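Local coordinates for beta-galactosidase (Trichoderma reesei, PDB 3OG2), which probably hydrolyses terminal non-reducing beta-D-galactose residues of beta-D-galactosides, and is a glycoprotein of glycoside hydrolase family 35, at residues 80-85 with 89-94; 383-388 with 393-398. All coordinates share one frame; numbering follows the deposited sequence.

Contact 1: residues 80-85 with 89-94; sequences ALLEGK and FRADGI
Leu82 meets Phe89 and Arg90 through both its backbone and its side chain. Its carbonyl O accepts a hydrogen bond from the amide N of Arg90 at 2.8 Å, nearly straight (162° at the hydrogen), with the donor lying in the carbonyl plane. The CA of Phe89 adds a CA-H...O contact to the same oxygen at 3.3 Å. One water completes the backbone link, donating to both Leu81 O and Arg90 O.

The side chains of Leu82 and Phe89 lie alongside one another and point the same way. CB of Leu82 sits 3.8 Å from CE1 of Phe89, approaching the ring obliquely, while its CD1 reaches CE1 and CZ; the other branch, CD2, rests 4.1 Å from CB of Ala91. With CG of Phe89 anti to the backbone N (chi1 176°), the ring is carried along Leu82 and against helix 144-163, where it stacks on His156 and touches Tyr153 and Ile160. A serine in place of Phe89 would probably leave Leu82 CB and CD1 without their aromatic neighbour and His156 without its stacking partner. The carboxylate of Glu83 is held elsewhere, by Trp79, Gly87 and Asn152.

The contact folds the chain back on the end of helix 79-82, in the beta-alpha loop leading from strand 72-76 to helix 98-107, part of the beta-alpha-beta crossover to strand 110-116 of the TIM barrel.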
ATOM      1  N   ALA A  80      -8.557  -2.627 -14.985  1.00  6.88           N
ATOM      2  CA  ALA A  80      -7.866  -3.532 -15.918  1.00  7.71           C
ATOM      3  C   ALA A  80      -7.988  -4.996 -15.464  1.00  8.27           C
ATOM      4  O   ALA A  80      -7.913  -5.886 -16.311  1.00 10.19           O
ATOM      5  CB  ALA A  80      -6.388  -3.161 -16.023  1.00  9.04           C
ATOM      6  N   LEU A  81      -8.165  -5.243 -14.149  1.00  6.76           N
ATOM      7  CA  LEU A  81      -8.338  -6.650 -13.691  1.00  7.40           C
ATOM      8  C   LEU A  81      -9.764  -7.143 -13.798  1.00  7.68           C
ATOM      9  O   LEU A  81      -9.943  -8.370 -13.796  1.00  8.85           O
ATOM     10  CB  LEU A  81      -7.858  -6.741 -12.226  1.00  8.36           C
ATOM     11  CG  LEU A  81      -6.321  -6.545 -12.071  1.00  8.45           C
ATOM     12  CD1 LEU A  81      -6.007  -6.425 -10.578  1.00 10.74           C
ATOM     13  CD2 LEU A  81      -5.581  -7.698 -12.704  1.00 11.29           C
ATOM     14  N   LEU A  82     -10.729  -6.198 -13.841  1.00  7.37           N
ATOM     15  CA  LEU A  82     -12.141  -6.599 -13.783  1.00  7.73           C
ATOM     16  C   LEU A  82     -12.834  -6.547 -15.108  1.00  8.07           C
ATOM     17  O   LEU A  82     -13.958  -7.065 -15.220  1.00 10.76           O
ATOM     18  CB  LEU A  82     -12.874  -5.658 -12.805  1.00  7.60           C
ATOM     19  CG  LEU A  82     -12.236  -5.584 -11.421  1.00  7.94           C
ATOM     20  CD1 LEU A  82     -13.186  -4.852 -10.473  1.00  8.72           C
ATOM     21  CD2 LEU A  82     -11.920  -6.963 -10.843  1.00  9.52           C
ATOM     22  N   GLU A  83     -12.251  -5.935 -16.132  1.00  7.20           N
ATOM     23  CA  GLU A  83     -12.875  -5.926 -17.458  1.00  7.40           C
ATOM     24  C   GLU A  83     -11.791  -6.144 -18.504  1.00  7.67           C
ATOM     25  O   GLU A  83     -11.619  -5.364 -19.443  1.00  9.54           O
ATOM     26  CB  GLU A  83     -13.704  -4.650 -17.702  1.00  8.48           C
ATOM     27  CG  GLU A  83     -14.719  -4.866 -18.829  1.00  8.29           C
ATOM     28  CD  GLU A  83     -15.431  -3.607 -19.265  1.00  8.69           C
ATOM     29  OE1 GLU A  83     -15.070  -2.519 -18.852  1.00  9.27           O
ATOM     30  OE2 GLU A  83     -16.388  -3.731 -20.077  1.00 10.50           O
ATOM     31  N   GLY A  84     -11.042  -7.249 -18.299  1.00  8.40           N
ATOM     32  CA  GLY A  84      -9.977  -7.558 -19.260  1.00  9.24           C
ATOM     33  C   GLY A  84     -10.507  -7.779 -20.659  1.00  9.70           C
ATOM     34  O   GLY A  84      -9.813  -7.482 -21.631  1.00  9.36           O
ATOM     35  N   LYS A  85     -11.725  -8.309 -20.807  1.00 10.97           N
ATOM     36  CA  LYS A  85     -12.395  -8.373 -22.098  1.00 12.74           C
ATOM     37  C   LYS A  85     -13.459  -7.292 -22.184  1.00 11.23           C
ATOM     38  O   LYS A  85     -14.307  -7.245 -21.264  1.00  9.94           O
ATOM     39  CB  LYS A  85     -13.081  -9.727 -22.302  1.00 17.51           C
ATOM     40  CG  LYS A  85     -13.737  -9.777 -23.646  1.00 21.12           C
ATOM     41  CD  LYS A  85     -13.646 -10.946 -24.473  1.00 26.16           C
ATOM     42  CE  LYS A  85     -14.475 -10.871 -25.787  1.00 26.46           C
ATOM     43  NZ  LYS A  85     -15.081 -12.218 -26.005  1.00 43.17           N
ATOM     44  N   PHE A  89     -17.569  -7.588 -17.526  1.00  8.83           N
ATOM     45  CA  PHE A  89     -17.098  -7.262 -16.198  1.00  8.88           C
ATOM     46  C   PHE A  89     -17.105  -8.552 -15.396  1.00  9.50           C
ATOM     47  O   PHE A  89     -18.110  -9.283 -15.389  1.00 12.03           O
ATOM     48  CB  PHE A  89     -18.086  -6.274 -15.590  1.00 10.04           C
ATOM     49  CG  PHE A  89     -17.750  -5.911 -14.135  1.00  9.67           C
ATOM     50  CD1 PHE A  89     -16.861  -4.844 -13.883  1.00  9.57           C
ATOM     51  CD2 PHE A  89     -18.326  -6.615 -13.084  1.00  9.55           C
ATOM     52  CE1 PHE A  89     -16.529  -4.501 -12.580  1.00  9.23           C
ATOM     53  CE2 PHE A  89     -17.985  -6.271 -11.783  1.00  9.70           C
ATOM     54  CZ  PHE A  89     -17.113  -5.210 -11.547  1.00  9.43           C
ATOM     55  N   ARG A  90     -16.033  -8.795 -14.654  1.00  9.10           N
ATOM     56  CA  ARG A  90     -15.921  -9.991 -13.839  1.00 10.49           C
ATOM     57  C   ARG A  90     -15.226  -9.616 -12.531  1.00  8.94           C
ATOM     58  O   ARG A  90     -14.056  -9.177 -12.623  1.00 11.74           O
ATOM     59  CB  ARG A  90     -15.075 -11.073 -14.485  1.00 14.57           C
ATOM     60  CG  ARG A  90     -15.508 -11.669 -15.783  1.00 21.14           C
ATOM     61  CD  ARG A  90     -14.478 -12.798 -16.091  1.00 26.21           C
ATOM     62  NE  ARG A  90     -14.911 -13.528 -17.247  1.00 31.75           N
ATOM     63  CZ  ARG A  90     -15.618 -14.660 -17.147  1.00 45.19           C
ATOM     64  NH1 ARG A  90     -15.975 -15.206 -15.980  1.00 41.66           N
ATOM     65  NH2 ARG A  90     -15.954 -15.246 -18.296  1.00 61.37           N
ATOM     66  N   ALA A  91     -15.898  -9.741 -11.392  1.00 10.08           N
ATOM     67  CA  ALA A  91     -15.271  -9.442 -10.090  1.00 10.01           C
ATOM     68  C   ALA A  91     -15.618 -10.599  -9.149  1.00  9.30           C
ATOM     69  O   ALA A  91     -16.364 -10.408  -8.169  1.00 11.97           O
ATOM     70  CB  ALA A  91     -15.667  -8.061  -9.553  1.00 10.80           C
ATOM     71  N   ASP A  92     -15.080 -11.773  -9.507  1.00 11.07           N
ATOM     72  CA  ASP A  92     -15.369 -12.975  -8.773  1.00 12.26           C
ATOM     73  C   ASP A  92     -14.132 -13.525  -8.099  1.00 10.80           C
ATOM     74  O   ASP A  92     -13.039 -13.141  -8.501  1.00 10.56           O
ATOM     75  CB  ASP A  92     -15.908 -14.048  -9.752  1.00 13.86           C
ATOM     76  CG  ASP A  92     -17.162 -13.520 -10.455  1.00 15.40           C
ATOM     77  OD1 ASP A  92     -18.057 -12.933  -9.780  1.00 19.09           O
ATOM     78  OD2 ASP A  92     -17.254 -13.703 -11.692  1.00 22.19           O
ATOM     79  N   GLY A  93     -14.319 -14.430  -7.115  1.00 11.67           N
ATOM     80  CA  GLY A  93     -13.132 -15.076  -6.544  1.00 11.87           C
ATOM     81  C   GLY A  93     -12.192 -14.065  -5.929  1.00 10.57           C
ATOM     82  O   GLY A  93     -12.596 -13.208  -5.124  1.00 12.57           O
ATOM     83  N   ILE A  94     -10.912 -14.144  -6.279  1.00  9.71           N
ATOM     84  CA  ILE A  94      -9.926 -13.230  -5.667  1.00  8.88           C
ATOM     85  C   ILE A  94     -10.183 -11.786  -6.087  1.00  8.85           C
ATOM     86  O   ILE A  94      -9.567 -10.890  -5.487  1.00 10.92           O
ATOM     87  CB  ILE A  94      -8.487 -13.654  -5.971  1.00  9.50           C
ATOM     88  CG1 ILE A  94      -8.162 -13.493  -7.475  1.00 10.75           C
ATOM     89  CG2 ILE A  94      -8.229 -15.056  -5.471  1.00 12.50           C
ATOM     90  CD1 ILE A  94      -6.776 -13.968  -7.866  1.00 11.95           C
TER
HETATM   91  O   HOH W   1     -11.632 -10.477 -13.186  1.00 13.21           O

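Contact 2: residues 383-388 with 393-398; sequences ATQGVY and NIVITP
Thr384 and Ile396 form a single antiparallel bridge, a hydrogen-bonded pair in which Thr384 N donates to Ile396 O and Ile396 N donates to Thr384 O, both at 2.9 Å. The second bond is the straighter, 164° at the hydrogen against 145°. Thr384 grips the carbonyl of Ile396 a second time, its OG1 donating to the same oxygen at 2.8 Å. That hydroxyl lies between the backbone N and the carbonyl carbon (chi1 67°), which brings it round to the side of its own amide, so two donors of one residue converge on one acceptor: the amide from above the carbonyl plane, the hydroxyl tilted less far out of it. Beyond the bridge, a water accepts from Gly386 N and donates to Ile394 O.

The apolar contact centres on Tyr388 and Ile396. CB of Tyr388 stands 3.7 Å from CD1 of Ile396, while the side chains of Tyr388 and Pro398 cross at about a right angle, with CE2 of the tyrosine 3.7 Å from CG of the proline. One face of the ring carries CG1 of Val387, and OG1 of Thr384 lies at its edge, in plane. Phe408 of strand 406-412 meets Tyr388, Ile396 and Pro398, which joins this cluster to the neighbouring strand. Elsewhere, CB of Ala383 touches CG1 of Val395 at 3.9 Å. The extended chain of Gln385 crosses Val395, with CD near CG2, and its NE2 is hydrogen-bonded to Gln392 O.

Strand 394-400 pairs with strand 406-412 on its other edge. Segment 383-388 follows the outermost strand 379-380 and returns through a loop to strand 394-400, closing an irregular beta hairpin at the border of the antiparallel sheet in domain 2.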
ATOM      1  N   ALA A 383       1.094  29.731  12.152  1.00 12.86           N
ATOM      2  CA  ALA A 383       2.320  29.369  12.843  1.00 12.67           C
ATOM      3  C   ALA A 383       3.011  30.585  13.396  1.00 12.31           C
ATOM      4  O   ALA A 383       2.999  31.680  12.799  1.00 14.85           O
ATOM      5  CB  ALA A 383       3.309  28.715  11.843  1.00 14.42           C
ATOM      6  N   THR A 384       3.662  30.417  14.525  1.00 13.12           N
ATOM      7  CA  THR A 384       4.318  31.508  15.200  1.00 13.23           C
ATOM      8  C   THR A 384       5.731  31.148  15.621  1.00 12.55           C
ATOM      9  O   THR A 384       6.070  29.990  15.785  1.00 12.90           O
ATOM     10  CB  THR A 384       3.539  31.916  16.471  1.00 14.35           C
ATOM     11  OG1 THR A 384       3.594  30.851  17.457  1.00 13.53           O
ATOM     12  CG2 THR A 384       2.078  32.233  16.210  1.00 16.39           C
ATOM     13  N   GLN A 385       6.527  32.186  15.886  1.00 12.85           N
ATOM     14  CA  GLN A 385       7.869  31.992  16.417  1.00 13.93           C
ATOM     15  C   GLN A 385       8.122  33.069  17.473  1.00 17.60           C
ATOM     16  O   GLN A 385       8.013  34.223  17.101  1.00 21.28           O
ATOM     17  CB  GLN A 385       8.826  32.032  15.238  1.00 18.67           C
ATOM     18  CG  GLN A 385      10.237  31.521  15.404  1.00 20.71           C
ATOM     19  CD  GLN A 385      10.855  31.415  14.022  1.00 24.76           C
ATOM     20  OE1 GLN A 385      10.225  31.741  12.996  1.00 34.11           O
ATOM     21  NE2 GLN A 385      12.101  31.029  13.952  1.00 27.72           N
ATOM     22  N   GLY A 386       8.410  32.641  18.692  1.00 16.67           N
ATOM     23  CA  GLY A 386       8.689  33.597  19.758  1.00 18.01           C
ATOM     24  C   GLY A 386       7.401  34.171  20.340  1.00 17.60           C
ATOM     25  O   GLY A 386       7.494  35.183  21.047  1.00 20.99           O
ATOM     26  N   VAL A 387       6.237  33.550  20.067  1.00 16.01           N
ATOM     27  CA  VAL A 387       4.985  34.030  20.642  1.00 15.71           C
ATOM     28  C   VAL A 387       4.511  33.171  21.810  1.00 15.42           C
ATOM     29  O   VAL A 387       4.133  33.657  22.875  1.00 18.20           O
ATOM     30  CB  VAL A 387       3.865  34.061  19.574  1.00 17.24           C
ATOM     31  CG1 VAL A 387       2.489  34.327  20.153  1.00 18.50           C
ATOM     32  CG2 VAL A 387       4.173  35.114  18.538  1.00 18.21           C
ATOM     33  N   TYR A 388       4.528  31.876  21.626  1.00 13.39           N
ATOM     34  CA  TYR A 388       4.124  30.903  22.654  1.00 12.46           C
ATOM     35  C   TYR A 388       5.354  30.336  23.333  1.00 11.54           C
ATOM     36  O   TYR A 388       5.201  29.460  24.182  1.00 13.53           O
ATOM     37  CB  TYR A 388       3.258  29.782  22.051  1.00 12.60           C
ATOM     38  CG  TYR A 388       1.929  30.309  21.563  1.00 11.70           C
ATOM     39  CD1 TYR A 388       0.880  30.516  22.491  1.00 12.20           C
ATOM     40  CD2 TYR A 388       1.695  30.658  20.240  1.00 14.54           C
ATOM     41  CE1 TYR A 388      -0.336  31.015  22.078  1.00 12.93           C
ATOM     42  CE2 TYR A 388       0.480  31.150  19.802  1.00 14.85           C
ATOM     43  CZ  TYR A 388      -0.522  31.326  20.741  1.00 13.92           C
ATOM     44  OH  TYR A 388      -1.720  31.804  20.288  1.00 16.66           O
ATOM     45  N   ASN A 393      13.954  29.343  18.387  1.00 17.89           N
ATOM     46  CA  ASN A 393      14.448  28.166  17.675  1.00 18.87           C
ATOM     47  C   ASN A 393      13.351  27.139  17.469  1.00 13.69           C
ATOM     48  O   ASN A 393      13.603  26.069  16.893  1.00 14.52           O
ATOM     49  CB  ASN A 393      15.598  27.556  18.496  1.00 28.18           C
ATOM     50  CG  ASN A 393      16.752  28.554  18.566  1.00 37.57           C
ATOM     51  OD1 ASN A 393      17.364  28.818  17.529  1.00 69.58           O
ATOM     52  ND2 ASN A 393      16.935  29.049  19.787  1.00 58.56           N
ATOM     53  N   ILE A 394      12.139  27.415  17.899  1.00 13.02           N
ATOM     54  CA  ILE A 394      11.028  26.498  17.656  1.00 12.32           C
ATOM     55  C   ILE A 394       9.879  27.332  17.101  1.00 11.58           C
ATOM     56  O   ILE A 394       9.753  28.521  17.380  1.00 12.61           O
ATOM     57  CB  ILE A 394      10.614  25.740  18.914  1.00 13.89           C
ATOM     58  CG1 ILE A 394      10.244  26.703  20.014  1.00 16.84           C
ATOM     59  CG2 ILE A 394      11.703  24.756  19.378  1.00 17.41           C
ATOM     60  CD1 ILE A 394       9.711  26.099  21.286  1.00 17.23           C
ATOM     61  N   VAL A 395       9.088  26.621  16.294  1.00 10.47           N
ATOM     62  CA  VAL A 395       7.873  27.156  15.717  1.00 10.61           C
ATOM     63  C   VAL A 395       6.705  26.495  16.437  1.00  9.62           C
ATOM     64  O   VAL A 395       6.723  25.268  16.684  1.00 11.53           O
ATOM     65  CB  VAL A 395       7.832  26.949  14.195  1.00 10.62           C
ATOM     66  CG1 VAL A 395       6.412  27.144  13.661  1.00 13.48           C
ATOM     67  CG2 VAL A 395       8.766  27.917  13.505  1.00 12.18           C
ATOM     68  N   ILE A 396       5.690  27.258  16.793  1.00 10.33           N
ATOM     69  CA  ILE A 396       4.511  26.710  17.460  1.00  9.46           C
ATOM     70  C   ILE A 396       3.275  27.118  16.694  1.00  8.75           C
ATOM     71  O   ILE A 396       3.078  28.330  16.419  1.00 11.10           O
ATOM     72  CB  ILE A 396       4.444  27.189  18.938  1.00 10.14           C
ATOM     73  CG1 ILE A 396       5.719  26.749  19.667  1.00 12.30           C
ATOM     74  CG2 ILE A 396       3.161  26.705  19.588  1.00 11.42           C
ATOM     75  CD1 ILE A 396       5.813  27.267  21.112  1.00 12.94           C
ATOM     76  N   THR A 397       2.435  26.168  16.338  1.00  9.46           N
ATOM     77  CA  THR A 397       1.150  26.484  15.721  1.00 10.12           C
ATOM     78  C   THR A 397       0.044  26.193  16.694  1.00  9.23           C
ATOM     79  O   THR A 397      -0.068  25.055  17.133  1.00 11.02           O
ATOM     80  CB  THR A 397       0.944  25.641  14.443  1.00 10.50           C
ATOM     81  OG1 THR A 397       2.071  25.835  13.558  1.00 11.29           O
ATOM     82  CG2 THR A 397      -0.329  26.088  13.735  1.00 11.48           C
ATOM     83  N   PRO A 398      -0.760  27.192  17.054  1.00 10.60           N
ATOM     84  CA  PRO A 398      -1.878  26.998  17.973  1.00 11.86           C
ATOM     85  C   PRO A 398      -3.148  26.587  17.259  1.00 10.66           C
ATOM     86  O   PRO A 398      -3.435  27.075  16.167  1.00 12.60           O
ATOM     87  CB  PRO A 398      -2.057  28.410  18.597  1.00 14.61           C
ATOM     88  CG  PRO A 398      -1.696  29.304  17.454  1.00 15.94           C
ATOM     89  CD  PRO A 398      -0.602  28.615  16.678  1.00 12.08           C
TER
HETATM   90  O   HOH W   2       8.113  29.784  19.192  1.00 14.64           O

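Overall arrangement
Contacts 1 and 2 share no secondary-structure element: their centres lie about 53 Å apart, on opposite sides of the chain's centre, and contact 1 closes before contact 2 opens. Both are partly buried, but no touching residue of contact 1 is exposed, whereas Ala383 and Gln385 of contact 2 are. Contact 1 is nearer the middle of the chain, in the catalytic TIM-barrel region, with the Leu81 side chain about 8 Å from that of Ile119, a residue of the galactose site, empty in this structure. Contact 2, at a sheet border in domain 2, buries about twice the surface. A one-way backbone bond joins 80-85 to 89-94; 383-388 and 393-398 exchange reciprocal strand-like bonds reinforced by a hydroxyl.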